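Side-chain contacts in DyP-type peroxidase (PDB 6FSK), which binds heme b and is a dye-decolorizing-type peroxidase, probably using hydrogen peroxide to oxidise dyes and other substrates: residues H394-Q397 with E398-N402; A410-A414 with G415-P419. The protein carries 1 engineered substitution. All coordinates share one frame; numbering follows the deposited sequence.

Interaction 1 of 2, residues H394-Q397 with E398-N402; sequences HFIQ and ESWAN
Glu-398 N and Ser-399 N donate to the carbonyls of His-394 and Phe-395, the i to i+4 pattern of an alpha helix, before the spacing widens. Ile-396 O then takes the amide of Ala-401, five residues on, in a nearly straight bond (N to O 2.9 Å, 171° at the hydrogen), while Trp-400 N reaches the same oxygen from above the carbonyl plane at 3.3 Å. Asn-402 N repeats the i+5 step on Gln-397 O, in keeping with a wider, pi-type turn at 398-401.

Phe-395 and Trp-400, also five apart, form a T-shaped pair: the phenyl edge points at the five-membered indole ring, with planes 82° apart and Phe-395 CE1 3.4 Å from Trp-400 NE1. With CG anti to the backbone N (chi1 -168°), the phenyl ring lies over Ser-399, whose CB makes a CH-pi contact 3.6 Å from the ring centroid. Arg-351 adds a cation-pi contact to this ring, and Phe-406 stacks on the indole. A leucine in place of Phe-395 would probably leave Trp-400 without its edge-on partner and Ser-399 CB without an aromatic face.

Across the wider turn, the Gln-397 chain bends at its second torsion and its NE2 gives a hydrogen to Asn-402 OD1 at 2.9 Å, nearly in the Gln-397 amide plane. NE2 also binds Ile-431 O, and OD1 accepts from Gln-433 N. Ile-396 and Gln-397 touch the heme, so the amide bonds and the aromatic pair probably help hold this part of the pocket wall in place.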
ATOM      1  N   HIS A 394      -5.101  -5.321   7.017  1.00  9.37           N
ATOM      2  CA  HIS A 394      -6.036  -4.978   8.084  1.00  9.80           C
ATOM      3  C   HIS A 394      -5.338  -4.883   9.444  1.00 10.17           C
ATOM      4  O   HIS A 394      -5.677  -3.996  10.229  1.00  9.80           O
ATOM      5  CB  HIS A 394      -7.150  -6.052   8.122  1.00 10.08           C
ATOM      6  CG  HIS A 394      -8.198  -5.790   9.163  1.00 11.51           C
ATOM      7  ND1 HIS A 394      -7.984  -5.968  10.522  1.00 14.54           N
ATOM      8  CD2 HIS A 394      -9.455  -5.322   9.029  1.00 11.49           C
ATOM      9  CE1 HIS A 394      -9.107  -5.677  11.168  1.00 13.65           C
ATOM     10  NE2 HIS A 394      -9.980  -5.212  10.281  1.00 17.13           N
ATOM     11  N   PHE A 395      -4.518  -5.882   9.751  1.00  9.60           N
ATOM     12  CA  PHE A 395      -3.820  -5.947  11.017  1.00  9.70           C
ATOM     13  C   PHE A 395      -2.918  -4.721  11.206  1.00  9.52           C
ATOM     14  O   PHE A 395      -2.907  -4.058  12.272  1.00 10.02           O
ATOM     15  CB  PHE A 395      -3.067  -7.235  11.132  1.00 10.66           C
ATOM     16  CG  PHE A 395      -2.561  -7.485  12.510  1.00 11.52           C
ATOM     17  CD1 PHE A 395      -1.356  -7.032  12.886  1.00 14.09           C
ATOM     18  CD2 PHE A 395      -3.346  -8.241  13.409  1.00 14.73           C
ATOM     19  CE1 PHE A 395      -0.822  -7.295  14.172  1.00 14.97           C
ATOM     20  CE2 PHE A 395      -2.877  -8.444  14.679  1.00 15.69           C
ATOM     21  CZ  PHE A 395      -1.603  -8.018  15.046  1.00 15.75           C
ATOM     22  N   ILE A 396      -2.183  -4.369  10.166  1.00  8.50           N
ATOM     23  CA  ILE A 396      -1.299  -3.257  10.208  1.00  9.33           C
ATOM     24  C   ILE A 396      -2.082  -2.005  10.565  1.00  8.97           C
ATOM     25  O   ILE A 396      -1.633  -1.207  11.418  1.00 10.07           O
ATOM     26  CB  ILE A 396      -0.560  -3.016   8.882  1.00  9.80           C
ATOM     27  CG1 ILE A 396       0.456  -4.152   8.537  1.00 10.21           C
ATOM     28  CG2 ILE A 396       0.220  -1.703   8.861  1.00 10.86           C
ATOM     29  CD1 ILE A 396       0.871  -4.205   7.073  1.00 11.31           C
ATOM     30  N   GLN A 397      -3.170  -1.788   9.837  1.00  8.49           N
ATOM     31  CA  GLN A 397      -3.967  -0.606  10.085  1.00  8.70           C
ATOM     32  C   GLN A 397      -4.517  -0.573  11.469  1.00  9.40           C
ATOM     33  O   GLN A 397      -4.352   0.421  12.215  1.00 11.36           O
ATOM     34  CB  GLN A 397      -5.068  -0.524   9.068  1.00  9.70           C
ATOM     35  CG  GLN A 397      -5.956   0.769   9.140  1.00 10.34           C
ATOM     36  CD  GLN A 397      -5.203   1.993   8.608  1.00 10.34           C
ATOM     37  OE1 GLN A 397      -4.733   2.009   7.508  1.00 11.21           O
ATOM     38  NE2 GLN A 397      -4.980   2.965   9.493  1.00 10.48           N
ATOM     39  N   GLU A 398      -5.207  -1.663  11.889  1.00  9.75           N
ATOM     40  CA  GLU A 398      -5.942  -1.620  13.161  1.00 10.80           C
ATOM     41  C   GLU A 398      -5.058  -1.808  14.350  1.00 11.59           C
ATOM     42  O   GLU A 398      -5.209  -1.106  15.378  1.00 13.15           O
ATOM     43  CB  GLU A 398      -6.990  -2.720  13.172  1.00 11.93           C
ATOM     44  CG  GLU A 398      -7.861  -2.698  14.404  1.00 13.66           C
ATOM     45  CD  GLU A 398      -8.833  -3.832  14.584  1.00 14.52           C
ATOM     46  OE1 GLU A 398      -8.751  -4.909  13.911  1.00 17.84           O
ATOM     47  OE2 GLU A 398      -9.725  -3.556  15.495  1.00 17.54           O
ATOM     48  N   SER A 399      -4.203  -2.813  14.290  1.00  9.76           N
ATOM     49  CA  SER A 399      -3.413  -3.226  15.438  1.00 10.67           C
ATOM     50  C   SER A 399      -2.121  -2.469  15.669  1.00  9.49           C
ATOM     51  O   SER A 399      -1.620  -2.437  16.779  1.00  9.79           O
ATOM     52  CB  SER A 399      -3.189  -4.726  15.452  1.00 12.55           C
ATOM     53  OG  SER A 399      -4.414  -5.422  15.791  1.00 14.88           O
ATOM     54  N   TRP A 400      -1.572  -1.838  14.642  1.00  9.38           N
ATOM     55  CA  TRP A 400      -0.309  -1.115  14.712  1.00  9.10           C
ATOM     56  C   TRP A 400      -0.548   0.407  14.540  1.00  8.86           C
ATOM     57  O   TRP A 400      -0.375   1.145  15.501  1.00  9.41           O
ATOM     58  CB  TRP A 400       0.702  -1.672  13.707  1.00  9.75           C
ATOM     59  CG  TRP A 400       1.148  -3.074  14.042  1.00  9.54           C
ATOM     60  CD1 TRP A 400       0.884  -3.821  15.214  1.00  9.99           C
ATOM     61  CD2 TRP A 400       1.982  -3.913  13.204  1.00 10.24           C
ATOM     62  NE1 TRP A 400       1.517  -5.059  15.116  1.00 10.81           N
ATOM     63  CE2 TRP A 400       2.222  -5.107  13.928  1.00 10.29           C
ATOM     64  CE3 TRP A 400       2.517  -3.762  11.912  1.00  9.91           C
ATOM     65  CZ2 TRP A 400       2.952  -6.174  13.349  1.00 10.50           C
ATOM     66  CZ3 TRP A 400       3.271  -4.747  11.384  1.00  9.68           C
ATOM     67  CH2 TRP A 400       3.518  -5.958  12.143  1.00  9.88           C
ATOM     68  N   ALA A 401      -0.917   0.857  13.346  1.00  8.38           N
ATOM     69  CA  ALA A 401      -1.082   2.291  13.044  1.00  8.60           C
ATOM     70  C   ALA A 401      -2.125   2.965  13.937  1.00  9.82           C
ATOM     71  O   ALA A 401      -1.867   4.086  14.410  1.00 10.27           O
ATOM     72  CB  ALA A 401      -1.431   2.495  11.582  1.00  9.35           C
ATOM     73  N   ASN A 402      -3.234   2.319  14.188  1.00  9.67           N
ATOM     74  CA  ASN A 402      -4.333   2.934  14.918  1.00  9.87           C
ATOM     75  C   ASN A 402      -4.169   2.770  16.454  1.00 11.38           C
ATOM     76  O   ASN A 402      -5.036   3.208  17.217  1.00 13.41           O
ATOM     77  CB  ASN A 402      -5.664   2.268  14.551  1.00  9.46           C
ATOM     78  CG  ASN A 402      -6.151   2.513  13.157  1.00  9.89           C
ATOM     79  OD1 ASN A 402      -5.533   3.257  12.338  1.00 10.40           O
ATOM     80  ND2 ASN A 402      -7.331   1.982  12.900  1.00 10.73           N
TER

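Interaction 2 of 2, residues A410-A414 with G415-P419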
ATOM      1  N   ALA A 410       2.919  -4.533  22.960  1.00 13.42           N
ATOM      2  CA  ALA A 410       3.332  -5.837  22.457  1.00 14.59           C
ATOM      3  C   ALA A 410       4.520  -6.338  23.192  1.00 15.58           C
ATOM      4  O   ALA A 410       4.524  -7.547  23.586  1.00 18.63           O
ATOM      5  CB  ALA A 410       3.660  -5.776  20.993  1.00 15.03           C
ATOM      6  N   VAL A 411       5.530  -5.495  23.415  1.00 14.09           N
ATOM      7  CA  VAL A 411       6.735  -6.009  24.070  1.00 15.05           C
ATOM      8  C   VAL A 411       6.587  -6.153  25.591  1.00 18.89           C
ATOM      9  O   VAL A 411       7.176  -7.058  26.190  1.00 18.76           O
ATOM     10  CB  VAL A 411       8.028  -5.285  23.769  1.00 15.93           C
ATOM     11  CG1 VAL A 411       8.371  -5.462  22.340  1.00 17.08           C
ATOM     12  CG2 VAL A 411       7.962  -3.794  24.154  1.00 16.40           C
ATOM     13  N   THR A 412       5.795  -5.305  26.228  1.00 18.69           N
ATOM     14  CA  THR A 412       5.582  -5.451  27.682  1.00 20.26           C
ATOM     15  C   THR A 412       4.613  -6.583  27.984  1.00 22.95           C
ATOM     16  O   THR A 412       4.583  -7.032  29.140  1.00 24.98           O
ATOM     17  CB  THR A 412       5.137  -4.147  28.333  1.00 18.69           C
ATOM     18  OG1 THR A 412       3.926  -3.745  27.736  1.00 19.85           O
ATOM     19  CG2 THR A 412       6.228  -3.107  28.202  1.00 18.39           C
ATOM     20  N   SER A 413       3.950  -7.168  26.962  1.00 22.56           N
ATOM     21  CA  SER A 413       3.152  -8.396  27.144  1.00 23.83           C
ATOM     22  C   SER A 413       4.056  -9.513  27.738  1.00 23.57           C
ATOM     23  O   SER A 413       3.541 -10.334  28.457  1.00 27.77           O
ATOM     24  CB  SER A 413       2.514  -8.890  25.849  1.00 25.91           C
ATOM     25  OG  SER A 413       3.510  -9.430  25.016  1.00 28.49           O
ATOM     26  N   ALA A 414       5.353  -9.503  27.404  1.00 22.53           N
ATOM     27  CA  ALA A 414       6.262 -10.611  27.713  1.00 24.30           C
ATOM     28  C   ALA A 414       6.958 -10.444  29.052  1.00 31.53           C
ATOM     29  O   ALA A 414       7.508 -11.399  29.562  1.00 29.42           O
ATOM     30  CB  ALA A 414       7.288 -10.756  26.596  1.00 26.27           C
ATOM     31  N   GLY A 415       6.938  -9.242  29.636  1.00 29.88           N
ATOM     32  CA  GLY A 415       7.747  -9.008  30.856  1.00 31.43           C
ATOM     33  C   GLY A 415       7.822  -7.518  31.079  1.00 33.92           C
ATOM     34  O   GLY A 415       7.555  -6.754  30.149  1.00 29.04           O
ATOM     35  N   PRO A 416       8.148  -7.103  32.306  1.00 32.17           N
ATOM     36  CA  PRO A 416       8.225  -5.667  32.545  1.00 30.43           C
ATOM     37  C   PRO A 416       9.508  -5.119  31.940  1.00 23.42           C
ATOM     38  O   PRO A 416      10.535  -5.736  31.975  1.00 27.34           O
ATOM     39  CB  PRO A 416       8.263  -5.584  34.086  1.00 33.53           C
ATOM     40  CG  PRO A 416       9.009  -6.853  34.485  1.00 34.60           C
ATOM     41  CD  PRO A 416       8.588  -7.913  33.476  1.00 35.01           C
ATOM     42  N   ILE A 417       9.418  -3.937  31.339  1.00 21.00           N
ATOM     43  CA  ILE A 417      10.508  -3.245  30.751  1.00 19.43           C
ATOM     44  C   ILE A 417      10.452  -1.804  31.318  1.00 16.89           C
ATOM     45  O   ILE A 417       9.691  -0.948  30.821  1.00 17.68           O
ATOM     46  CB  ILE A 417      10.370  -3.197  29.201  1.00 17.61           C
ATOM     47  CG1 ILE A 417      10.357  -4.607  28.643  1.00 20.86           C
ATOM     48  CG2 ILE A 417      11.567  -2.501  28.556  1.00 19.18           C
ATOM     49  CD1 ILE A 417       9.969  -4.709  27.152  1.00 20.87           C
ATOM     50  N   PRO A 418      11.204  -1.538  32.418  1.00 18.41           N
ATOM     51  CA  PRO A 418      11.104  -0.282  33.095  1.00 19.29           C
ATOM     52  C   PRO A 418      11.340   0.983  32.233  1.00 17.80           C
ATOM     53  O   PRO A 418      10.613   1.995  32.462  1.00 18.61           O
ATOM     54  CB  PRO A 418      12.129  -0.415  34.214  1.00 21.69           C
ATOM     55  CG  PRO A 418      12.130  -1.913  34.486  1.00 20.74           C
ATOM     56  CD  PRO A 418      11.944  -2.570  33.172  1.00 20.74           C
ATOM     57  N   PRO A 419      12.280   0.940  31.241  1.00 18.11           N
ATOM     58  CA  PRO A 419      12.429   2.154  30.384  1.00 17.14           C
ATOM     59  C   PRO A 419      11.218   2.485  29.583  1.00 16.71           C
ATOM     60  O   PRO A 419      11.190   3.610  29.055  1.00 18.69           O
ATOM     61  CB  PRO A 419      13.555   1.763  29.436  1.00 17.78           C
ATOM     62  CG  PRO A 419      14.291   0.702  30.115  1.00 21.74           C
ATOM     63  CD  PRO A 419      13.335  -0.036  30.944  1.00 19.69           C
TER
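Val-411 and Ile-417 make the tight apolar part of this turn, meeting through methyl groups: Val-411 CG2 lies 3.7 Å from Ile-417 CD1, and the two side chains cross at about a right angle. A chi1 of -66° sets Val-411 CG1 anti to the carbonyl carbon, which leaves CG2 between the backbone N and the carbonyl carbon, touching the isoleucine. Ile-417 answers with an extended CG1 branch (chi2 169°), which carries CD1 back to the helix and also to within 3.8 Å of Val-411 O. Thr-412 CG2 stands farther off, 4.2 Å from the same CD1.

The backbone link is looser. Gly-415 N donates to Thr-412 O over 3.3 Å, from well above the carbonyl plane, a three-residue step that follows the helix. Gly-415 O turns back to accept a CA-H...O contact from Thr-412 CA at 3.4 Å. The glycine has positive phi (165°), and a CB built on this backbone would clash with Ala-414 O, which makes a side chain hard to accommodate. Two residues before the glycine, Ser-413 OG folds back to donate to Ala-410 O at 2.6 Å, while Thr-412 OG1 bonds to Val-408 O. Ser-413, Ala-414 and Pro-416 are exposed and, with Gly-415, touch a crystal neighbour, so some of their detail may reflect lattice packing.

The contact follows the short helix 408-412 into the loop that runs to strand 441-443. Val-411, its buried residue, also packs on Leu-420 from that loop, whereas Ser-413 and Ala-414 rest against Leu-344, in the loop after helix 337-340.

Overall arrangement
From the N terminus, the chain first meets interaction 1, which lies along the last turns of helix 393-401, beside the heme; a short connection leads into helix 408-412, where interaction 2 turns the chain into the loop before strand 441-443. The contacts are in series, neither nested nor crossed; each is local and neither encloses a loop. The centres of interactions 1 and 2 lie about 20 Å apart, their nearest atoms about 6 Å. Interaction 1 ties the helix after strand 379-386 to helix 102-109 and the loop around residues 428-433. The centre of interaction 1 is about 13 Å, and that of interaction 2, at the surface, about 30 Å, from the centre of the chain.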